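Local coordinates for protein bvu-3222 (Bacteroides vulgatus ATCC 8482, PDB 3FYF) that is of unknown function but is made with a signal sequence and is probably periplasmic, a DUF4251-family protein whose core is a curled antiparallel beta sheet, at residues B[48-53]-B[143-148]; B[52-57]-B[62-67]; B[68-73]-B[158-163]; B[86-91]-B[149-154]. All blocks are in the same frame, centred on the assembly; numbering follows the deposited sequence.

Contact 1: B[48-53]-B[143-148]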
loop_
_atom_site.group_PDB
_atom_site.type_symbol
_atom_site.label_atom_id
_atom_site.label_comp_id
_atom_site.label_asym_id
_atom_site.label_seq_id
_atom_site.Cartn_x
_atom_site.Cartn_y
_atom_site.Cartn_z
ATOM N N PHE B 48 11.355 -14.044 -11.525
ATOM C CA PHE B 48 11.069 -12.946 -10.598
ATOM C C PHE B 48 10.230 -13.353 -9.398
ATOM O O PHE B 48 9.586 -14.406 -9.381
ATOM C CB PHE B 48 10.380 -11.771 -11.318
ATOM C CG PHE B 48 9.031 -12.113 -11.905
ATOM C CD1 PHE B 48 7.870 -12.024 -11.132
ATOM C CD2 PHE B 48 8.920 -12.497 -13.234
ATOM C CE1 PHE B 48 6.634 -12.339 -11.669
ATOM C CE2 PHE B 48 7.690 -12.806 -13.780
ATOM C CZ PHE B 48 6.542 -12.724 -12.994
ATOM N N VAL B 49 10.231 -12.478 -8.402
ATOM C CA VAL B 49 9.364 -12.625 -7.241
ATOM C C VAL B 49 8.858 -11.242 -6.823
ATOM O O VAL B 49 9.603 -10.259 -6.867
ATOM C CB VAL B 49 10.087 -13.416 -6.091
ATOM C CG1 VAL B 49 11.538 -13.114 -6.103
ATOM C CG2 VAL B 49 9.487 -13.162 -4.702
ATOM N N LEU B 50 7.576 -11.157 -6.487
ATOM C CA LEU B 50 7.072 -9.973 -5.818
ATOM C C LEU B 50 7.017 -10.240 -4.325
ATOM O O LEU B 50 6.257 -11.086 -3.867
ATOM C CB LEU B 50 5.705 -9.521 -6.346
ATOM C CG LEU B 50 5.320 -8.184 -5.683
ATOM C CD1 LEU B 50 5.004 -7.144 -6.711
ATOM C CD2 LEU B 50 4.210 -8.282 -4.625
ATOM N N GLU B 51 7.826 -9.492 -3.588
ATOM C CA GLU B 51 7.904 -9.589 -2.139
ATOM C C GLU B 51 6.865 -8.653 -1.520
ATOM O O GLU B 51 7.046 -7.433 -1.531
ATOM C CB GLU B 51 9.314 -9.195 -1.689
ATOM C CG GLU B 51 10.442 -10.049 -2.294
ATOM C CD GLU B 51 11.828 -9.580 -1.892
ATOM O OE1 GLU B 51 12.774 -10.395 -1.950
ATOM O OE2 GLU B 51 11.980 -8.391 -1.528
ATOM N N ALA B 52 5.782 -9.223 -0.990
ATOM C CA ALA B 52 4.649 -8.433 -0.511
ATOM C C ALA B 52 4.942 -7.682 0.782
ATOM O O ALA B 52 5.384 -8.266 1.788
ATOM C CB ALA B 52 3.421 -9.298 -0.333
ATOM N N ASP B 53 4.690 -6.377 0.724
ATOM C CA ASP B 53 4.715 -5.508 1.884
ATOM C C ASP B 53 3.334 -5.456 2.542
ATOM O O ASP B 53 3.218 -5.506 3.769
ATOM C CB ASP B 53 5.149 -4.111 1.467
ATOM C CG ASP B 53 5.050 -3.119 2.596
ATOM O OD1 ASP B 53 5.842 -3.232 3.558
ATOM O OD2 ASP B 53 4.173 -2.233 2.523
ATOM N N ASN B 143 10.868 -0.336 -8.607
ATOM C CA ASN B 143 10.487 -1.761 -8.548
ATOM C C ASN B 143 9.237 -2.020 -7.696
ATOM O O ASN B 143 8.985 -3.134 -7.241
ATOM C CB ASN B 143 11.662 -2.688 -8.165
ATOM C CG ASN B 143 12.038 -2.635 -6.673
ATOM O OD1 ASN B 143 12.593 -3.597 -6.145
ATOM N ND2 ASN B 143 11.768 -1.518 -6.010
ATOM N N GLN B 144 8.452 -0.967 -7.504
ATOM C CA GLN B 144 7.234 -1.044 -6.718
ATOM C C GLN B 144 6.110 -1.565 -7.601
ATOM O O GLN B 144 5.855 -1.042 -8.688
ATOM C CB GLN B 144 6.911 0.324 -6.124
ATOM C CG GLN B 144 7.976 0.787 -5.145
ATOM C CD GLN B 144 7.859 2.247 -4.790
ATOM O OE1 GLN B 144 6.771 2.824 -4.828
ATOM N NE2 GLN B 144 8.986 2.855 -4.430
ATOM N N ALA B 145 5.467 -2.633 -7.155
ATOM C CA ALA B 145 4.485 -3.287 -8.004
ATOM C C ALA B 145 3.317 -3.840 -7.218
ATOM O O ALA B 145 3.452 -4.171 -6.041
ATOM C CB ALA B 145 5.147 -4.382 -8.845
ATOM N N SER B 146 2.176 -3.926 -7.902
ATOM C CA SER B 146 0.932 -4.438 -7.356
ATOM C C SER B 146 0.504 -5.694 -8.121
ATOM O O SER B 146 0.457 -5.691 -9.353
ATOM C CB SER B 146 -0.154 -3.382 -7.510
ATOM O OG SER B 146 -1.245 -3.672 -6.659
ATOM N N VAL B 147 0.175 -6.753 -7.394
ATOM C CA VAL B 147 -0.214 -8.034 -8.002
ATOM C C VAL B 147 -1.638 -8.377 -7.609
ATOM O O VAL B 147 -1.901 -8.599 -6.437
ATOM C CB VAL B 147 0.680 -9.197 -7.510
ATOM C CG1 VAL B 147 0.329 -10.477 -8.229
ATOM C CG2 VAL B 147 2.120 -8.894 -7.732
ATOM N N THR B 148 -2.554 -8.436 -8.575
ATOM C CA THR B 148 -3.937 -8.821 -8.282
ATOM C C THR B 148 -4.187 -10.272 -8.729
ATOM O O THR B 148 -3.896 -10.642 -9.867
ATOM C CB THR B 148 -4.959 -7.833 -8.910
ATOM O OG1 THR B 148 -4.695 -6.501 -8.450
ATOM C CG2 THR B 148 -6.381 -8.184 -8.523
#
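Two strands of the curled antiparallel sheet pack face to face at a right angle here, with Leu50 of strand 48-52 set on Ala145 and Val147 of strand 144-151. The strand axes come within 8.3 Å and run 90° apart. No hydrogen bond joins the segments; the contact is van der Waals packing, mostly of apolar side chains. Leu50 CD1 does most of the touching. It rests against Ala145 CB at 3.5 Å, a close fit for two methyl carbons. It also comes down on the backbone oxygen Ala145 O at 3.4 Å. Leu50 CD1 also meets Val147 CG2 at 3.5 Å. The second branch shares that methyl, since Leu50 CD2 lies 3.8 Å from Val147 CG2. Leu50 CB and CG approach the same methyl, and the side chains of Leu50 and Val147 run past one another, pointing opposite ways. Leu50 CG stands anti to the backbone N (chi1 -174°), and this carries both methyls across to the facing strand.

Packing of this kind is what a sheet bent back on itself produces. Strand 48-52 stays in the sheet through backbone bonds such as Leu50 with Val72 and Val49 with Val165. Alternation along strand 144-151 sets Ala145 and Val147 facing Leu50, while the CB of Ser146 points away from it. The buried Ser146 OG is satisfied by Asn161 OD1. Val147 also packs on Val134 and Ile136 of the neighbouring strand.

Contact 2: B[52-57]-B[62-67]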
loop_
_atom_site.group_PDB
_atom_site.type_symbol
_atom_site.label_atom_id
_atom_site.label_comp_id
_atom_site.label_asym_id
_atom_site.label_seq_id
_atom_site.Cartn_x
_atom_site.Cartn_y
_atom_site.Cartn_z
ATOM N N ALA B 52 5.782 -9.223 -0.990
ATOM C CA ALA B 52 4.649 -8.433 -0.511
ATOM C C ALA B 52 4.942 -7.682 0.782
ATOM O O ALA B 52 5.384 -8.266 1.788
ATOM C CB ALA B 52 3.421 -9.298 -0.333
ATOM N N ASP B 53 4.690 -6.377 0.724
ATOM C CA ASP B 53 4.715 -5.508 1.884
ATOM C C ASP B 53 3.334 -5.456 2.542
ATOM O O ASP B 53 3.218 -5.506 3.769
ATOM C CB ASP B 53 5.149 -4.111 1.467
ATOM C CG ASP B 53 5.050 -3.119 2.596
ATOM O OD1 ASP B 53 5.842 -3.232 3.558
ATOM O OD2 ASP B 53 4.173 -2.233 2.523
ATOM N N ASN B 54 2.286 -5.344 1.726
ATOM C CA ASN B 54 0.923 -5.415 2.245
ATOM C C ASN B 54 -0.029 -6.172 1.324
ATOM O O ASN B 54 0.267 -6.388 0.159
ATOM C CB ASN B 54 0.372 -4.015 2.572
ATOM C CG ASN B 54 0.276 -3.126 1.359
ATOM O OD1 ASN B 54 -0.729 -3.131 0.643
ATOM N ND2 ASN B 54 1.314 -2.337 1.129
ATOM N N VAL B 55 -1.175 -6.560 1.867
ATOM C CA VAL B 55 -2.162 -7.331 1.139
ATOM C C VAL B 55 -3.502 -6.648 1.338
ATOM O O VAL B 55 -3.808 -6.236 2.450
ATOM C CB VAL B 55 -2.191 -8.823 1.621
ATOM C CG1 VAL B 55 -3.413 -9.548 1.117
ATOM C CG2 VAL B 55 -0.916 -9.556 1.180
ATOM N N VAL B 56 -4.258 -6.492 0.247
ATOM C CA VAL B 56 -5.605 -5.899 0.261
ATOM C C VAL B 56 -6.631 -6.939 -0.211
ATOM O O VAL B 56 -6.476 -7.544 -1.269
ATOM C CB VAL B 56 -5.689 -4.597 -0.615
ATOM C CG1 VAL B 56 -7.065 -3.944 -0.516
ATOM C CG2 VAL B 56 -4.610 -3.591 -0.203
ATOM N N PHE B 57 -7.674 -7.130 0.588
ATOM C CA PHE B 57 -8.714 -8.122 0.328
ATOM C C PHE B 57 -9.909 -7.457 -0.330
ATOM O O PHE B 57 -9.994 -6.224 -0.358
ATOM C CB PHE B 57 -9.116 -8.812 1.641
ATOM C CG PHE B 57 -7.961 -9.480 2.345
ATOM C CD1 PHE B 57 -7.629 -10.802 2.057
ATOM C CD2 PHE B 57 -7.192 -8.779 3.276
ATOM C CE1 PHE B 57 -6.562 -11.420 2.691
ATOM C CE2 PHE B 57 -6.116 -9.380 3.906
ATOM C CZ PHE B 57 -5.802 -10.703 3.619
ATOM N N MET B 62 -6.910 -4.061 4.529
ATOM C CA MET B 62 -5.487 -4.140 4.229
ATOM C C MET B 62 -4.671 -4.455 5.479
ATOM O O MET B 62 -4.939 -3.930 6.560
ATOM C CB MET B 62 -4.999 -2.833 3.599
ATOM C CG MET B 62 -4.364 -1.867 4.585
ATOM S SD MET B 62 -2.592 -2.139 4.782
ATOM C CE MET B 62 -2.248 -1.106 6.205
ATOM N N ARG B 63 -3.673 -5.316 5.319
ATOM C CA ARG B 63 -2.774 -5.673 6.395
ATOM C C ARG B 63 -1.341 -5.598 5.902
ATOM O O ARG B 63 -1.032 -6.091 4.814
ATOM C CB ARG B 63 -3.085 -7.080 6.897
ATOM C CG ARG B 63 -3.258 -7.167 8.402
ATOM C CD ARG B 63 -1.991 -7.579 9.098
ATOM N NE ARG B 63 -2.183 -7.712 10.539
ATOM C CZ ARG B 63 -1.218 -7.540 11.435
ATOM N NH1 ARG B 63 -1.481 -7.688 12.725
ATOM N NH2 ARG B 63 0.009 -7.212 11.042
ATOM N N PHE B 64 -0.477 -4.963 6.692
ATOM C CA PHE B 64 0.968 -5.003 6.445
ATOM C C PHE B 64 1.499 -6.372 6.821
ATOM O O PHE B 64 1.003 -7.014 7.746
ATOM C CB PHE B 64 1.712 -3.887 7.186
ATOM C CG PHE B 64 1.556 -2.554 6.539
ATOM C CD1 PHE B 64 2.146 -2.297 5.309
ATOM C CD2 PHE B 64 0.777 -1.573 7.119
ATOM C CE1 PHE B 64 1.980 -1.081 4.689
ATOM C CE2 PHE B 64 0.615 -0.345 6.497
ATOM C CZ PHE B 64 1.214 -0.104 5.280
ATOM N N VAL B 65 2.513 -6.817 6.092
ATOM C CA VAL B 65 2.797 -8.234 6.020
ATOM C C VAL B 65 4.289 -8.524 5.828
ATOM O O VAL B 65 5.042 -7.657 5.385
ATOM C CB VAL B 65 1.867 -8.854 4.923
ATOM C CG1 VAL B 65 2.631 -9.452 3.744
ATOM C CG2 VAL B 65 0.842 -9.783 5.538
ATOM N N SER B 66 4.720 -9.723 6.213
ATOM C CA SER B 66 6.081 -10.170 5.915
ATOM C C SER B 66 6.146 -10.828 4.540
ATOM O O SER B 66 5.292 -11.637 4.194
ATOM C CB SER B 66 6.587 -11.141 6.982
ATOM O OG SER B 66 7.773 -11.789 6.544
ATOM N N SER B 67 7.183 -10.492 3.776
ATOM C CA SER B 67 7.362 -11.008 2.415
ATOM C C SER B 67 7.902 -12.440 2.335
ATOM O O SER B 67 7.951 -13.028 1.249
ATOM C CB SER B 67 8.256 -10.065 1.610
ATOM O OG SER B 67 9.472 -9.801 2.278
#
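A short beta hairpin pairs strand 54-57 with strand 62-64, and Val55 and Arg63 form its hydrogen-bonded pair. Val55 N gives to Arg63 O at 3.0 Å, and Arg63 N returns a bond of the same length to Val55 O. Asn54 with Phe64 and Val56 with Met62 are the non-hydrogen-bonded pairs. A third bond, Val65 N to Asp53 O at 2.8 Å, is more bent, with an N-H...O angle of 137°.

The chain turns a corner at Asp53. Asp53 and Asn54 both face Asn161 of strand 158-166, a classic beta bulge. The Asp53 carboxylate, its CG anti to the backbone N (chi1 174°), swings back to the hairpin. Its OD2 meets the edge of the Phe64 ring in plane, 3.3 Å from Phe64 CE1. The same OD2 accepts Asn54 ND2 at 3.2 Å on its anti side, somewhat out of the carboxylate plane. Asn54 OD1 takes a bond from Asn161 ND2, so both ends of that amide are held. On the same sheet face, Val56 CG2 touches Met62 CB at 3.9 Å. On the other side of the corner, at Ala52, Val65 CG1 lies 3.6 Å from Ala52 O.

The hairpin also meets the second subunit. The Phe64 ring meets Tyr163 of that subunit, the planes nearly parallel, and Phe64 N bonds to its Gln144 OE1.

Contact 3: B[68-73]-B[158-163]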
loop_
_atom_site.group_PDB
_atom_site.type_symbol
_atom_site.label_atom_id
_atom_site.label_comp_id
_atom_site.label_asym_id
_atom_site.label_seq_id
_atom_site.Cartn_x
_atom_site.Cartn_y
_atom_site.Cartn_z
ATOM N N ASN B 68 8.304 -12.992 3.482
ATOM C CA ASN B 68 8.723 -14.393 3.579
ATOM C C ASN B 68 7.563 -15.366 3.394
ATOM O O ASN B 68 7.746 -16.462 2.861
ATOM C CB ASN B 68 9.408 -14.668 4.924
ATOM C CG ASN B 68 10.872 -14.240 4.946
ATOM O OD1 ASN B 68 11.435 -13.815 3.934
ATOM N ND2 ASN B 68 11.495 -14.360 6.114
ATOM N N THR B 69 6.375 -14.955 3.837
ATOM C CA THR B 69 5.186 -15.813 3.801
ATOM C C THR B 69 4.075 -15.304 2.877
ATOM O O THR B 69 3.008 -15.915 2.780
ATOM C CB THR B 69 4.610 -16.054 5.219
ATOM O OG1 THR B 69 4.390 -14.797 5.873
ATOM C CG2 THR B 69 5.565 -16.911 6.058
ATOM N N ASN B 70 4.321 -14.175 2.216
ATOM C CA ASN B 70 3.403 -13.647 1.202
ATOM C C ASN B 70 4.196 -13.186 -0.007
ATOM O O ASN B 70 4.869 -12.157 0.030
ATOM C CB ASN B 70 2.544 -12.494 1.737
ATOM C CG ASN B 70 1.699 -12.890 2.934
ATOM O OD1 ASN B 70 0.522 -13.221 2.793
ATOM N ND2 ASN B 70 2.299 -12.853 4.125
ATOM N N TYR B 71 4.135 -13.975 -1.071
ATOM C CA TYR B 71 4.874 -13.669 -2.284
ATOM C C TYR B 71 4.196 -14.215 -3.537
ATOM O O TYR B 71 3.278 -15.033 -3.467
ATOM C CB TYR B 71 6.332 -14.160 -2.189
ATOM C CG TYR B 71 6.506 -15.653 -1.984
ATOM C CD1 TYR B 71 6.580 -16.523 -3.073
ATOM C CD2 TYR B 71 6.629 -16.193 -0.702
ATOM C CE1 TYR B 71 6.744 -17.891 -2.896
ATOM C CE2 TYR B 71 6.801 -17.565 -0.511
ATOM C CZ TYR B 71 6.858 -18.407 -1.616
ATOM O OH TYR B 71 7.019 -19.764 -1.450
ATOM N N VAL B 72 4.660 -13.731 -4.681
ATOM C CA VAL B 72 4.235 -14.216 -5.981
ATOM C C VAL B 72 5.518 -14.462 -6.773
ATOM O O VAL B 72 6.339 -13.562 -6.919
ATOM C CB VAL B 72 3.292 -13.193 -6.678
ATOM C CG1 VAL B 72 3.284 -13.378 -8.171
ATOM C CG2 VAL B 72 1.868 -13.305 -6.130
ATOM N N GLU B 73 5.703 -15.687 -7.254
ATOM C CA GLU B 73 6.961 -16.066 -7.893
ATOM C C GLU B 73 6.746 -16.736 -9.249
ATOM O O GLU B 73 5.860 -17.558 -9.388
ATOM C CB GLU B 73 7.749 -16.998 -6.969
ATOM C CG GLU B 73 9.185 -17.232 -7.407
ATOM C CD GLU B 73 9.819 -18.427 -6.731
ATOM O OE1 GLU B 73 10.166 -19.385 -7.454
ATOM O OE2 GLU B 73 9.966 -18.409 -5.487
ATOM N N LEU B 158 -7.682 -10.885 -4.131
ATOM C CA LEU B 158 -6.516 -10.540 -3.320
ATOM C C LEU B 158 -5.464 -9.751 -4.101
ATOM O O LEU B 158 -5.056 -10.147 -5.186
ATOM C CB LEU B 158 -5.903 -11.814 -2.711
ATOM C CG LEU B 158 -4.815 -11.675 -1.640
ATOM C CD1 LEU B 158 -5.014 -12.664 -0.504
ATOM C CD2 LEU B 158 -3.432 -11.820 -2.237
ATOM N N THR B 159 -5.014 -8.643 -3.521
ATOM C CA THR B 159 -3.959 -7.839 -4.120
ATOM C C THR B 159 -2.753 -7.785 -3.174
ATOM O O THR B 159 -2.923 -7.542 -1.990
ATOM C CB THR B 159 -4.462 -6.413 -4.436
ATOM O OG1 THR B 159 -5.600 -6.485 -5.308
ATOM C CG2 THR B 159 -3.383 -5.584 -5.109
ATOM N N MET B 160 -1.554 -8.032 -3.702
ATOM C CA MET B 160 -0.299 -7.881 -2.956
ATOM C C MET B 160 0.465 -6.679 -3.480
ATOM O O MET B 160 0.739 -6.591 -4.681
ATOM C CB MET B 160 0.604 -9.109 -3.127
ATOM C CG MET B 160 0.050 -10.407 -2.577
ATOM S SD MET B 160 1.274 -11.744 -2.506
ATOM C CE MET B 160 0.256 -12.912 -1.671
ATOM N N ASN B 161 0.822 -5.768 -2.576
ATOM C CA ASN B 161 1.614 -4.593 -2.926
ATOM C C ASN B 161 2.987 -4.721 -2.328
ATOM O O ASN B 161 3.118 -4.946 -1.135
ATOM C CB ASN B 161 0.945 -3.315 -2.411
ATOM C CG ASN B 161 -0.429 -3.104 -3.016
ATOM O OD1 ASN B 161 -0.569 -3.018 -4.236
ATOM N ND2 ASN B 161 -1.449 -3.025 -2.169
ATOM N N GLY B 162 4.014 -4.572 -3.153
ATOM C CA GLY B 162 5.376 -4.742 -2.666
ATOM C C GLY B 162 6.432 -4.454 -3.702
ATOM O O GLY B 162 6.257 -3.583 -4.551
ATOM N N TYR B 163 7.526 -5.206 -3.624
ATOM C CA TYR B 163 8.724 -4.958 -4.420
ATOM C C TYR B 163 8.990 -6.121 -5.366
ATOM O O TYR B 163 9.020 -7.275 -4.944
ATOM C CB TYR B 163 9.935 -4.706 -3.498
ATOM C CG TYR B 163 9.750 -3.501 -2.593
ATOM C CD1 TYR B 163 10.087 -2.220 -3.030
ATOM C CD2 TYR B 163 9.204 -3.638 -1.314
ATOM C CE1 TYR B 163 9.889 -1.103 -2.209
ATOM C CE2 TYR B 163 9.000 -2.530 -0.491
ATOM C CZ TYR B 163 9.354 -1.274 -0.937
ATOM O OH TYR B 163 9.164 -0.184 -0.117
#
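This is a buried apolar contact on the inner side of the curled sheet, where Met160 of strand 158-166 reaches over to Asn70, Tyr71 and Val72. The two strands are not direct neighbours. Strand 48-52 lies between them and bonds to both, so the nearest CA atoms, Tyr71 and Met160, are 7.8 Å apart. One long side chain spans that distance. Met160 CG leaves beside the backbone N (chi1 -64°), and the chain then runs extended through chi2 and chi3 to its end.

The sulfur lies against backbone as much as side chain. Met160 SD is 3.9 Å from Tyr71 N, with no hydrogen bond between them, and 4.1 Å from Asn70 C. Val72 CG2 meets the same sulfur at 4.0 Å, the two side chains crossing at a slant. The terminal methyl goes a little further, and Met160 CE touches Asn70 CB at 4.1 Å.

Asn70, just before strand 71-75 of the antiparallel sheet, and Val72 within it turn their CB atoms toward Met160. That of Tyr71 points away; Tyr71 takes part through its backbone, and its side chain packs on Ile80 and Gln82. The Asn70 amide is busy in its own right, with Thr83 OG1 and Ala84 N at OD1 and Ser66 O at ND2. With Met160 cut back to an alanine, a gap is likely to open beside Val72 CG2, leaving the backbone of Asn70 and Tyr71 without its apolar cover. Val72 also packs on Val147 and Ile149, and Met160 on Val55 and Thr83.

Contact 4: B[86-91]-B[149-154]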
loop_
_atom_site.group_PDB
_atom_site.type_symbol
_atom_site.label_atom_id
_atom_site.label_comp_id
_atom_site.label_asym_id
_atom_site.label_seq_id
_atom_site.Cartn_x
_atom_site.Cartn_y
_atom_site.Cartn_z
ATOM N N THR B 86 -6.575 -17.953 3.768
ATOM C CA THR B 86 -7.055 -19.316 3.569
ATOM C C THR B 86 -7.743 -19.465 2.216
ATOM O O THR B 86 -7.234 -20.136 1.320
ATOM C CB THR B 86 -8.032 -19.739 4.681
ATOM O OG1 THR B 86 -7.418 -19.544 5.961
ATOM C CG2 THR B 86 -8.415 -21.202 4.525
ATOM N N ASN B 87 -8.905 -18.834 2.077
ATOM C CA ASN B 87 -9.474 -18.559 0.763
ATOM C C ASN B 87 -9.408 -17.077 0.406
ATOM O O ASN B 87 -10.433 -16.444 0.151
ATOM C CB ASN B 87 -10.921 -19.052 0.691
ATOM C CG ASN B 87 -11.124 -20.106 -0.380
ATOM O OD1 ASN B 87 -10.202 -20.849 -0.719
ATOM N ND2 ASN B 87 -12.335 -20.178 -0.917
ATOM N N PHE B 88 -8.196 -16.531 0.387
ATOM C CA PHE B 88 -7.999 -15.112 0.120
ATOM C C PHE B 88 -8.971 -14.259 0.927
ATOM O O PHE B 88 -9.480 -13.249 0.439
ATOM C CB PHE B 88 -8.160 -14.821 -1.374
ATOM C CG PHE B 88 -7.368 -15.740 -2.259
ATOM C CD1 PHE B 88 -6.064 -15.430 -2.611
ATOM C CD2 PHE B 88 -7.925 -16.913 -2.740
ATOM C CE1 PHE B 88 -5.332 -16.273 -3.426
ATOM C CE2 PHE B 88 -7.197 -17.760 -3.555
ATOM C CZ PHE B 88 -5.899 -17.439 -3.898
ATOM N N VAL B 89 -9.224 -14.671 2.165
ATOM C CA VAL B 89 -10.013 -13.867 3.097
ATOM C C VAL B 89 -9.157 -13.666 4.349
ATOM O O VAL B 89 -8.455 -14.585 4.769
ATOM C CB VAL B 89 -11.382 -14.558 3.436
ATOM C CG1 VAL B 89 -12.147 -13.809 4.526
ATOM C CG2 VAL B 89 -12.259 -14.679 2.192
ATOM N N TYR B 90 -9.195 -12.461 4.920
ATOM C CA TYR B 90 -8.386 -12.116 6.096
ATOM C C TYR B 90 -8.752 -12.905 7.362
ATOM O O TYR B 90 -7.870 -13.372 8.090
ATOM C CB TYR B 90 -8.459 -10.608 6.384
ATOM C CG TYR B 90 -7.572 -10.183 7.531
ATOM C CD1 TYR B 90 -6.189 -10.213 7.407
ATOM C CD2 TYR B 90 -8.115 -9.772 8.747
ATOM C CE1 TYR B 90 -5.365 -9.849 8.460
ATOM C CE2 TYR B 90 -7.291 -9.398 9.810
ATOM C CZ TYR B 90 -5.920 -9.433 9.658
ATOM O OH TYR B 90 -5.099 -9.061 10.704
ATOM N N ASN B 91 -10.053 -13.031 7.619
ATOM C CA ASN B 91 -10.562 -13.709 8.807
ATOM C C ASN B 91 -11.043 -15.121 8.480
ATOM O O ASN B 91 -11.146 -15.975 9.362
ATOM C CB ASN B 91 -11.703 -12.902 9.439
ATOM C CG ASN B 91 -11.327 -11.445 9.701
ATOM O OD1 ASN B 91 -10.490 -11.143 10.557
ATOM N ND2 ASN B 91 -11.966 -10.533 8.973
ATOM N N ILE B 149 -4.717 -11.077 -7.810
ATOM C CA ILE B 149 -4.956 -12.500 -8.029
ATOM C C ILE B 149 -6.459 -12.825 -8.092
ATOM O O ILE B 149 -7.226 -12.465 -7.200
ATOM C CB ILE B 149 -4.250 -13.346 -6.934
ATOM C CG1 ILE B 149 -2.737 -13.100 -6.972
ATOM C CG2 ILE B 149 -4.547 -14.837 -7.106
ATOM C CD1 ILE B 149 -2.086 -13.065 -5.600
ATOM N N ASN B 150 -6.855 -13.505 -9.163
ATOM C CA ASN B 150 -8.225 -13.973 -9.371
ATOM C C ASN B 150 -8.284 -15.523 -9.389
ATOM O O ASN B 150 -7.993 -16.137 -10.410
ATOM C CB ASN B 150 -8.746 -13.374 -10.688
ATOM C CG ASN B 150 -10.177 -13.790 -11.025
ATOM O OD1 ASN B 150 -10.762 -14.679 -10.404
ATOM N ND2 ASN B 150 -10.746 -13.131 -12.026
ATOM N N PRO B 151 -8.664 -16.152 -8.261
ATOM C CA PRO B 151 -8.716 -17.617 -8.203
ATOM C C PRO B 151 -10.016 -18.241 -8.738
ATOM O O PRO B 151 -11.108 -17.775 -8.427
ATOM C CB PRO B 151 -8.553 -17.908 -6.711
ATOM C CG PRO B 151 -9.149 -16.732 -6.032
ATOM C CD PRO B 151 -9.023 -15.546 -6.966
ATOM N N ASN B 152 -9.871 -19.289 -9.549
ATOM C CA ASN B 152 -11.000 -20.074 -10.079
ATOM C C ASN B 152 -12.117 -19.238 -10.700
ATOM O O ASN B 152 -13.294 -19.492 -10.447
ATOM C CB ASN B 152 -11.570 -20.989 -8.992
ATOM C CG ASN B 152 -10.492 -21.752 -8.251
ATOM O OD1 ASN B 152 -9.721 -22.510 -8.845
ATOM N ND2 ASN B 152 -10.430 -21.547 -6.944
ATOM N N PHE B 153 -11.724 -18.212 -11.463
ATOM C CA PHE B 153 -12.645 -17.311 -12.185
ATOM C C PHE B 153 -13.696 -16.613 -11.307
ATOM O O PHE B 153 -14.674 -16.080 -11.828
ATOM C CB PHE B 153 -13.350 -18.051 -13.344
ATOM C CG PHE B 153 -12.416 -18.786 -14.268
ATOM C CD1 PHE B 153 -11.802 -18.125 -15.326
ATOM C CD2 PHE B 153 -12.170 -20.149 -14.096
ATOM C CE1 PHE B 153 -10.949 -18.799 -16.193
ATOM C CE2 PHE B 153 -11.317 -20.836 -14.954
ATOM C CZ PHE B 153 -10.707 -20.161 -16.008
ATOM N N SER B 154 -13.494 -16.616 -9.988
ATOM C CA SER B 154 -14.509 -16.133 -9.046
ATOM C C SER B 154 -14.592 -14.611 -8.978
ATOM O O SER B 154 -15.620 -14.060 -8.573
ATOM C CB SER B 154 -14.268 -16.712 -7.645
ATOM O OG SER B 154 -12.986 -16.364 -7.149
#
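Pro151 O accepts two bonds from Ser154, while the ring of Pro151 packs on Phe88 across the contact. Ser154 OG gives to Pro151 O at 2.7 Å, nearly in line with the carbonyl. Ser154 N bonds to Pro151 O at 3.1 Å and closes a type I' beta turn from Pro151 to Ser154. Strand 144-151 ends in this turn, and both bonds help hold the turn next to the proline. Phe88 comes from the loop between strands 78-83 and 100-113. Its CG lies anti to the carbonyl carbon, which directs the ring at the strand end.

Phe88 CE2 touches Pro151 CG at 3.3 Å and Pro151 CB at 3.4 Å. Pro151 CD sits over one face of the ring. At another ring atom, Phe88 CE1 meets Ile149 CG2 at 4.0 Å, the two side chains crossing at about a right angle. Replacing Phe88 by a serine is likely to strip Pro151 and Ile149 of this apolar neighbour and free the loop to shift. Leu158 and Thr157 also pack on the Phe88 ring.

How the contacts relate
All four contacts reach the same curled antiparallel sheet; contact 4 brings a loop onto strand 144-151. Contacts 1 and 3 are closest, with centres 5 Å apart, and their segments alternate along the chain. Contact 2 begins where the first segment of contact 1 ends, sharing Ala52 and Asp53. It closes before contact 3 opens, and its centre is about 7 Å away. Contact 4 continues strand 144-151 beyond contact 1, about 17 Å from it between centres. It is tied to contact 3 by Leu158 O with Ile149 N. The contacts thus bring segments distant in sequence together in one sheet, with contacts 1 and 3 near the centre of the chain. All four reach the second subunit.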